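Local coordinates for La-related protein 7 homolog (Schizosaccharomyces pombe, PDB 6TZN), which binds telomerase RNA ter1 and promotes its assembly with the catalytic subunit trt1, this piece being the protein's C-terminal xRRM domain, at residues L12-N24 with C72-H86. Numbering follows the deposited sequence.
Sequences LLTRIKNLHPLTN and CINAFRTQERKQNSH
Two contacts of different kind join these segments in the RRM fold: apolar packing of strand 13-17 under helix 66-78, and a polar loop-to-loop junction further along both segments. In the first, Thr14 CG2 meets Ile73 CD1 at 3.6 Å, and the two side chains run alongside in opposite senses. Thr14 OG1 hydrogen-bonds to Trp63 of the adjacent strand. Ile16 CD1 lies 4.0 Å from Cys72 SG and also reaches Phe76 obliquely.

The loop junction centres on His20, Thr23 and Gln83. The Gln83 amide uses both its ends. Its OE1 accepts a nearly straight bond from His20 N at 2.9 Å. Its NE2 gives a longer bond to Thr23 OG1 at 3.3 Å. NE2 also bonds to Asp88 O. Thr23 OG1, anti to its own N (chi1 -161°), donates a hydrogen bond to His86 O at 2.8 Å.

The His20 ring lies between two layers. The Ser85-His86 peptide covers one face, with His86 N 3.7 Å above the ring centre, and Pro21 CD covers the other. ND1 accepts from Leu22 N, which, with the packing on both faces, helps hold the ring's rotation. With an alanine here, the Ser85-His86 peptide would probably lose the ring it lies on, and Leu22 N its acceptor. Thr23 OG1 accepts from Gln83 NE2 and donates to His86 O, so the two loops are joined by directed bonds, whereas strand and helix meet through apolar groups.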
ATOM      1  N   LEU A  12      -6.415  -2.192 -10.246  1.00 18.33           N
ATOM      2  CA  LEU A  12      -5.166  -2.780  -9.784  1.00 18.35           C
ATOM      3  C   LEU A  12      -4.413  -1.904  -8.794  1.00 17.47           C
ATOM      4  O   LEU A  12      -3.488  -2.401  -8.143  1.00 17.86           O
ATOM      5  CB  LEU A  12      -4.225  -3.037 -10.969  1.00 19.16           C
ATOM      6  CG  LEU A  12      -4.606  -4.094 -12.013  1.00 19.47           C
ATOM      7  CD1 LEU A  12      -3.533  -4.149 -13.104  1.00 21.56           C
ATOM      8  CD2 LEU A  12      -4.767  -5.451 -11.362  1.00 22.26           C
ATOM      9  N   LEU A  13      -4.768  -0.627  -8.667  1.00 17.59           N
ATOM     10  CA  LEU A  13      -3.899   0.366  -8.039  1.00 16.68           C
ATOM     11  C   LEU A  13      -4.442   0.781  -6.681  1.00 16.71           C
ATOM     12  O   LEU A  13      -5.612   1.163  -6.568  1.00 18.85           O
ATOM     13  CB  LEU A  13      -3.794   1.614  -8.916  1.00 18.05           C
ATOM     14  CG  LEU A  13      -3.432   1.428 -10.385  1.00 18.83           C
ATOM     15  CD1 LEU A  13      -3.486   2.777 -11.091  1.00 20.61           C
ATOM     16  CD2 LEU A  13      -2.048   0.795 -10.522  1.00 21.62           C
ATOM     17  N   THR A  14      -3.591   0.740  -5.656  1.00 16.21           N
ATOM     18  CA  THR A  14      -3.942   1.264  -4.341  1.00 16.29           C
ATOM     19  C   THR A  14      -2.920   2.307  -3.917  1.00 16.52           C
ATOM     20  O   THR A  14      -1.711   2.071  -3.994  1.00 18.04           O
ATOM     21  CB  THR A  14      -4.016   0.174  -3.260  1.00 17.56           C
ATOM     22  OG1 THR A  14      -2.719  -0.402  -3.047  1.00 17.32           O
ATOM     23  CG2 THR A  14      -5.024  -0.904  -3.646  1.00 18.58           C
ATOM     24  N   ARG A  15      -3.404   3.450  -3.458  1.00 16.88           N
ATOM     25  CA  ARG A  15      -2.540   4.431  -2.827  1.00 17.42           C
ATOM     26  C   ARG A  15      -2.431   4.081  -1.352  1.00 16.81           C
ATOM     27  O   ARG A  15      -3.446   3.835  -0.692  1.00 19.29           O
ATOM     28  CB  ARG A  15      -3.128   5.829  -2.976  1.00 20.99           C
ATOM     29  CG  ARG A  15      -2.380   6.878  -2.167  1.00 26.34           C
ATOM     30  CD  ARG A  15      -2.915   8.265  -2.434  1.00 32.78           C
ATOM     31  NE  ARG A  15      -2.356   8.805  -3.665  1.00 41.32           N
ATOM     32  CZ  ARG A  15      -3.033   8.934  -4.799  1.00 42.83           C
ATOM     33  NH1 ARG A  15      -4.305   8.564  -4.863  1.00 43.68           N
ATOM     34  NH2 ARG A  15      -2.434   9.436  -5.869  1.00 46.92           N
ATOM     35  N   ILE A  16      -1.205   4.023  -0.845  1.00 16.53           N
ATOM     36  CA  ILE A  16      -0.945   3.851   0.579  1.00 16.39           C
ATOM     37  C   ILE A  16      -0.522   5.201   1.128  1.00 16.57           C
ATOM     38  O   ILE A  16       0.391   5.833   0.584  1.00 18.79           O
ATOM     39  CB  ILE A  16       0.158   2.806   0.828  1.00 17.58           C
ATOM     40  CG1 ILE A  16      -0.096   1.524   0.030  1.00 20.39           C
ATOM     41  CG2 ILE A  16       0.300   2.540   2.326  1.00 20.12           C
ATOM     42  CD1 ILE A  16      -1.367   0.814   0.408  1.00 20.11           C
ATOM     43  N   LYS A  17      -1.191   5.660   2.180  1.00 16.04           N
ATOM     44  CA  LYS A  17      -0.893   6.946   2.793  1.00 16.03           C
ATOM     45  C   LYS A  17      -0.406   6.766   4.223  1.00 16.35           C
ATOM     46  O   LYS A  17      -0.754   5.793   4.903  1.00 16.83           O
ATOM     47  CB  LYS A  17      -2.124   7.859   2.806  1.00 19.53           C
ATOM     48  CG  LYS A  17      -2.617   8.217   1.418  1.00 23.94           C
ATOM     49  CD  LYS A  17      -3.644   9.329   1.456  1.00 33.45           C
ATOM     50  CE  LYS A  17      -4.927   8.883   2.120  1.00 39.65           C
ATOM     51  NZ  LYS A  17      -5.902  10.007   2.181  1.00 44.02           N
ATOM     52  N   ASN A  18       0.390   7.744   4.673  1.00 15.94           N
ATOM     53  CA  ASN A  18       0.924   7.819   6.034  1.00 16.41           C
ATOM     54  C   ASN A  18       2.044   6.817   6.294  1.00 15.86           C
ATOM     55  O   ASN A  18       2.261   6.395   7.432  1.00 17.83           O
ATOM     56  CB  ASN A  18      -0.174   7.778   7.097  1.00 18.28           C
ATOM     57  CG  ASN A  18      -1.200   8.858   6.878  1.00 18.89           C
ATOM     58  OD1 ASN A  18      -0.849  10.019   6.650  1.00 21.33           O
ATOM     59  ND2 ASN A  18      -2.474   8.489   6.928  1.00 20.66           N
ATOM     60  N   LEU A  19       2.782   6.460   5.247  1.00 15.53           N
ATOM     61  CA  LEU A  19       4.034   5.745   5.433  1.00 15.20           C
ATOM     62  C   LEU A  19       5.044   6.641   6.143  1.00 15.84           C
ATOM     63  O   LEU A  19       4.997   7.873   6.040  1.00 16.80           O
ATOM     64  CB  LEU A  19       4.615   5.354   4.075  1.00 16.32           C
ATOM     65  CG  LEU A  19       3.821   4.294   3.310  1.00 16.76           C
ATOM     66  CD1 LEU A  19       4.211   4.295   1.844  1.00 20.05           C
ATOM     67  CD2 LEU A  19       4.044   2.925   3.939  1.00 17.35           C
ATOM     68  N   HIS A  20       5.955   6.017   6.874  1.00 15.38           N
ATOM     69  CA  HIS A  20       7.064   6.770   7.440  1.00 14.90           C
ATOM     70  C   HIS A  20       7.869   7.420   6.314  1.00 15.24           C
ATOM     71  O   HIS A  20       8.203   6.746   5.329  1.00 16.95           O
ATOM     72  CB  HIS A  20       7.958   5.865   8.273  1.00 16.33           C
ATOM     73  CG  HIS A  20       8.958   6.614   9.091  1.00 16.69           C
ATOM     74  ND1 HIS A  20      10.082   7.203   8.544  1.00 17.91           N
ATOM     75  CD2 HIS A  20       8.985   6.900  10.413  1.00 17.37           C
ATOM     76  CE1 HIS A  20      10.759   7.813   9.499  1.00 18.23           C
ATOM     77  NE2 HIS A  20      10.114   7.649  10.642  1.00 17.70           N
ATOM     78  N   PRO A  21       8.187   8.716   6.414  1.00 16.11           N
ATOM     79  CA  PRO A  21       8.778   9.414   5.259  1.00 17.03           C
ATOM     80  C   PRO A  21      10.153   8.905   4.866  1.00 16.67           C
ATOM     81  O   PRO A  21      10.587   9.151   3.736  1.00 19.62           O
ATOM     82  CB  PRO A  21       8.830  10.881   5.717  1.00 18.28           C
ATOM     83  CG  PRO A  21       8.834  10.804   7.214  1.00 18.35           C
ATOM     84  CD  PRO A  21       7.934   9.630   7.540  1.00 17.47           C
ATOM     85  N   LEU A  22      10.861   8.214   5.755  1.00 16.35           N
ATOM     86  CA  LEU A  22      12.210   7.767   5.447  1.00 17.23           C
ATOM     87  C   LEU A  22      12.283   6.268   5.169  1.00 17.08           C
ATOM     88  O   LEU A  22      13.368   5.682   5.201  1.00 17.03           O
ATOM     89  CB  LEU A  22      13.198   8.247   6.510  1.00 19.79           C
ATOM     90  CG  LEU A  22      13.339   9.786   6.510  1.00 22.84           C
ATOM     91  CD1 LEU A  22      13.953  10.292   7.799  1.00 24.83           C
ATOM     92  CD2 LEU A  22      14.133  10.286   5.299  1.00 25.95           C
ATOM     93  N   THR A  23      11.143   5.645   4.857  1.00 16.49           N
ATOM     94  CA  THR A  23      11.096   4.229   4.526  1.00 16.30           C
ATOM     95  C   THR A  23      11.609   3.998   3.101  1.00 16.21           C
ATOM     96  O   THR A  23      12.117   4.912   2.440  1.00 17.77           O
ATOM     97  CB  THR A  23       9.691   3.679   4.779  1.00 15.67           C
ATOM     98  OG1 THR A  23       9.755   2.252   4.889  1.00 15.72           O
ATOM     99  CG2 THR A  23       8.714   4.062   3.657  1.00 16.91           C
ATOM    100  N   ASN A  24      11.519   2.751   2.637  1.00 16.61           N
ATOM    101  CA  ASN A  24      11.978   2.387   1.302  1.00 17.64           C
ATOM    102  C   ASN A  24      11.079   1.298   0.725  1.00 16.87           C
ATOM    103  O   ASN A  24      10.211   0.751   1.410  1.00 16.81           O
ATOM    104  CB  ASN A  24      13.470   2.013   1.280  1.00 19.51           C
ATOM    105  CG  ASN A  24      13.798   0.779   2.107  1.00 20.63           C
ATOM    106  OD1 ASN A  24      12.915   0.052   2.554  1.00 22.01           O
ATOM    107  ND2 ASN A  24      15.090   0.525   2.290  1.00 26.46           N
ATOM    108  N   CYS A  72      -5.918  -5.730  -0.079  1.00 19.13           N
ATOM    109  CA  CYS A  72      -5.130  -4.677   0.550  1.00 18.45           C
ATOM    110  C   CYS A  72      -6.034  -3.616   1.172  1.00 17.76           C
ATOM    111  O   CYS A  72      -5.834  -3.207   2.326  1.00 18.48           O
ATOM    112  CB  CYS A  72      -4.204  -4.056  -0.494  1.00 18.14           C
ATOM    113  SG  CYS A  72      -3.272  -2.639   0.100  1.00 20.10           S
ATOM    114  N   ILE A  73      -7.032  -3.149   0.419  1.00 18.62           N
ATOM    115  CA  ILE A  73      -7.949  -2.137   0.941  1.00 18.78           C
ATOM    116  C   ILE A  73      -8.637  -2.638   2.204  1.00 19.25           C
ATOM    117  O   ILE A  73      -8.716  -1.929   3.216  1.00 20.19           O
ATOM    118  CB  ILE A  73      -8.974  -1.727  -0.132  1.00 20.47           C
ATOM    119  CG1 ILE A  73      -8.274  -1.146  -1.361  1.00 23.76           C
ATOM    120  CG2 ILE A  73      -9.979  -0.740   0.450  1.00 23.16           C
ATOM    121  CD1 ILE A  73      -7.371  -0.004  -1.050  1.00 25.16           C
ATOM    122  N   ASN A  74      -9.138  -3.877   2.167  1.00 19.62           N
ATOM    123  CA  ASN A  74      -9.838  -4.426   3.326  1.00 20.97           C
ATOM    124  C   ASN A  74      -8.902  -4.559   4.520  1.00 18.80           C
ATOM    125  O   ASN A  74      -9.301  -4.304   5.663  1.00 20.59           O
ATOM    126  CB  ASN A  74     -10.444  -5.785   2.975  1.00 23.90           C
ATOM    127  CG  ASN A  74     -11.590  -5.674   1.991  1.00 25.10           C
ATOM    128  OD1 ASN A  74     -12.188  -4.611   1.841  1.00 28.81           O
ATOM    129  ND2 ASN A  74     -11.903  -6.778   1.315  1.00 29.40           N
ATOM    130  N   ALA A  75      -7.653  -4.954   4.272  1.00 18.03           N
ATOM    131  CA  ALA A  75      -6.698  -5.170   5.354  1.00 19.38           C
ATOM    132  C   ALA A  75      -6.444  -3.886   6.138  1.00 20.04           C
ATOM    133  O   ALA A  75      -6.475  -3.883   7.375  1.00 20.88           O
ATOM    134  CB  ALA A  75      -5.391  -5.714   4.781  1.00 19.95           C
ATOM    135  N   PHE A  76      -6.169  -2.782   5.440  1.00 17.85           N
ATOM    136  CA  PHE A  76      -5.892  -1.541   6.155  1.00 20.17           C
ATOM    137  C   PHE A  76      -7.141  -0.895   6.730  1.00 22.46           C
ATOM    138  O   PHE A  76      -7.037  -0.126   7.692  1.00 24.29           O
ATOM    139  CB  PHE A  76      -5.115  -0.562   5.277  1.00 20.51           C
ATOM    140  CG  PHE A  76      -3.686  -0.954   5.079  1.00 19.10           C
ATOM    141  CD1 PHE A  76      -2.746  -0.715   6.071  1.00 21.73           C
ATOM    142  CD2 PHE A  76      -3.288  -1.601   3.917  1.00 19.71           C
ATOM    143  CE1 PHE A  76      -1.431  -1.089   5.900  1.00 22.40           C
ATOM    144  CE2 PHE A  76      -1.973  -1.976   3.734  1.00 22.91           C
ATOM    145  CZ  PHE A  76      -1.037  -1.715   4.729  1.00 21.98           C
ATOM    146  N   ARG A  77      -8.319  -1.204   6.185  1.00 21.24           N
ATOM    147  CA  ARG A  77      -9.544  -0.696   6.790  1.00 23.23           C
ATOM    148  C   ARG A  77      -9.823  -1.380   8.120  1.00 24.30           C
ATOM    149  O   ARG A  77     -10.293  -0.741   9.069  1.00 28.51           O
ATOM    150  CB  ARG A  77     -10.726  -0.888   5.842  1.00 26.17           C
ATOM    151  CG  ARG A  77     -12.004  -0.246   6.355  1.00 32.64           C
ATOM    152  CD  ARG A  77     -13.208  -0.625   5.512  1.00 39.52           C
ATOM    153  NE  ARG A  77     -13.554  -2.034   5.663  1.00 43.63           N
ATOM    154  CZ  ARG A  77     -13.397  -2.946   4.710  1.00 47.31           C
ATOM    155  NH1 ARG A  77     -12.896  -2.595   3.533  1.00 48.36           N
ATOM    156  NH2 ARG A  77     -13.739  -4.208   4.936  1.00 49.65           N
ATOM    157  N   THR A  78      -9.519  -2.673   8.219  1.00 20.22           N
ATOM    158  CA  THR A  78      -9.871  -3.428   9.410  1.00 22.63           C
ATOM    159  C   THR A  78      -8.734  -3.554  10.417  1.00 21.29           C
ATOM    160  O   THR A  78      -8.999  -3.825  11.587  1.00 23.66           O
ATOM    161  CB  THR A  78     -10.425  -4.811   9.034  1.00 28.30           C
ATOM    162  OG1 THR A  78      -9.441  -5.556   8.313  1.00 29.91           O
ATOM    163  CG2 THR A  78     -11.665  -4.667   8.160  1.00 29.91           C
ATOM    164  N   GLN A  79      -7.487  -3.332  10.011  1.00 20.59           N
ATOM    165  CA  GLN A  79      -6.336  -3.406  10.908  1.00 20.68           C
ATOM    166  C   GLN A  79      -5.777  -2.004  11.136  1.00 20.54           C
ATOM    167  O   GLN A  79      -5.429  -1.312  10.177  1.00 26.18           O
ATOM    168  CB  GLN A  79      -5.245  -4.295  10.309  1.00 20.31           C
ATOM    169  CG  GLN A  79      -5.680  -5.702   9.908  1.00 21.10           C
ATOM    170  CD  GLN A  79      -4.559  -6.463   9.214  1.00 20.80           C
ATOM    171  OE1 GLN A  79      -3.389  -6.293   9.550  1.00 22.13           O
ATOM    172  NE2 GLN A  79      -4.910  -7.299   8.243  1.00 20.53           N
ATOM    173  N   GLU A  80      -5.681  -1.601  12.404  1.00 20.64           N
ATOM    174  CA  GLU A  80      -4.960  -0.384  12.770  1.00 23.32           C
ATOM    175  C   GLU A  80      -3.467  -0.634  12.655  1.00 23.36           C
ATOM    176  O   GLU A  80      -2.909  -1.475  13.368  1.00 28.07           O
ATOM    177  CB  GLU A  80      -5.272  -0.003  14.215  1.00 27.16           C
ATOM    178  CG  GLU A  80      -6.633   0.575  14.444  1.00 26.28           C
ATOM    179  CD  GLU A  80      -6.881   0.933  15.903  1.00 29.46           C
ATOM    180  OE1 GLU A  80      -7.899   1.593  16.167  1.00 30.84           O
ATOM    181  OE2 GLU A  80      -6.067   0.557  16.782  1.00 28.57           O
ATOM    182  N   ARG A  81      -2.813   0.085  11.762  1.00 17.99           N
ATOM    183  CA  ARG A  81      -1.375  -0.056  11.615  1.00 17.77           C
ATOM    184  C   ARG A  81      -0.767   1.332  11.514  1.00 17.33           C
ATOM    185  O   ARG A  81      -1.343   2.224  10.886  1.00 17.59           O
ATOM    186  CB  ARG A  81      -1.016  -0.878  10.362  1.00 21.38           C
ATOM    187  CG  ARG A  81      -1.637  -2.256  10.295  1.00 24.34           C
ATOM    188  CD  ARG A  81      -0.707  -3.320  10.819  1.00 19.02           C
ATOM    189  NE  ARG A  81      -1.362  -4.624  10.877  1.00 17.11           N
ATOM    190  CZ  ARG A  81      -0.974  -5.634  11.648  1.00 16.70           C
ATOM    191  NH1 ARG A  81       0.080  -5.524  12.442  1.00 18.49           N
ATOM    192  NH2 ARG A  81      -1.668  -6.768  11.639  1.00 18.70           N
ATOM    193  N   LYS A  82       0.397   1.504  12.136  1.00 17.88           N
ATOM    194  CA  LYS A  82       1.159   2.744  12.048  1.00 18.18           C
ATOM    195  C   LYS A  82       2.626   2.368  12.006  1.00 17.81           C
ATOM    196  O   LYS A  82       3.094   1.621  12.865  1.00 19.75           O
ATOM    197  CB  LYS A  82       0.916   3.635  13.270  1.00 22.98           C
ATOM    198  N   GLN A  83       3.347   2.882  11.016  1.00 20.34           N
ATOM    199  CA  GLN A  83       4.769   2.606  10.927  1.00 24.83           C
ATOM    200  C   GLN A  83       5.503   3.454  11.961  1.00 28.73           C
ATOM    201  O   GLN A  83       5.420   4.685  11.927  1.00 32.82           O
ATOM    202  CB  GLN A  83       5.256   2.931   9.521  1.00 28.27           C
ATOM    203  CG  GLN A  83       6.018   1.819   8.913  1.00 22.69           C
ATOM    204  CD  GLN A  83       6.584   2.155   7.554  1.00 18.52           C
ATOM    205  OE1 GLN A  83       6.214   3.156   6.922  1.00 18.72           O
ATOM    206  NE2 GLN A  83       7.491   1.315   7.091  1.00 17.18           N
ATOM    207  N   ASN A  84       6.215   2.799  12.879  1.00 25.18           N
ATOM    208  CA  ASN A  84       6.890   3.472  13.986  1.00 28.61           C
ATOM    209  C   ASN A  84       8.314   3.906  13.667  1.00 29.37           C
ATOM    210  O   ASN A  84       8.903   4.674  14.435  1.00 36.60           O
ATOM    211  CB  ASN A  84       6.924   2.551  15.203  1.00 32.33           C
ATOM    212  CG  ASN A  84       5.542   2.211  15.691  1.00 31.57           C
ATOM    213  OD1 ASN A  84       4.852   3.075  16.229  1.00 34.01           O
ATOM    214  ND2 ASN A  84       5.115   0.957  15.490  1.00 30.33           N
ATOM    215  N   SER A  85       8.882   3.428  12.572  1.00 22.02           N
ATOM    216  CA  SER A  85      10.231   3.798  12.182  1.00 19.34           C
ATOM    217  C   SER A  85      10.352   3.495  10.702  1.00 18.35           C
ATOM    218  O   SER A  85       9.462   2.894  10.101  1.00 17.92           O
ATOM    219  CB  SER A  85      11.257   2.998  12.978  1.00 21.83           C
ATOM    220  OG  SER A  85      11.192   1.629  12.603  1.00 21.28           O
ATOM    221  N   HIS A  86      11.473   3.906  10.116  1.00 16.41           N
ATOM    222  CA  HIS A  86      11.625   3.735   8.680  1.00 16.88           C
ATOM    223  C   HIS A  86      11.686   2.269   8.265  1.00 16.58           C
ATOM    224  O   HIS A  86      11.408   1.963   7.104  1.00 18.05           O
ATOM    225  CB  HIS A  86      12.857   4.495   8.194  1.00 19.87           C
ATOM    226  CG  HIS A  86      14.150   3.877   8.617  1.00 21.10           C
ATOM    227  ND1 HIS A  86      14.754   2.860   7.910  1.00 23.71           N
ATOM    228  CD2 HIS A  86      14.966   4.145   9.664  1.00 27.16           C
ATOM    229  CE1 HIS A  86      15.881   2.519   8.510  1.00 26.90           C
ATOM    230  NE2 HIS A  86      16.035   3.286   9.574  1.00 29.44           N
TER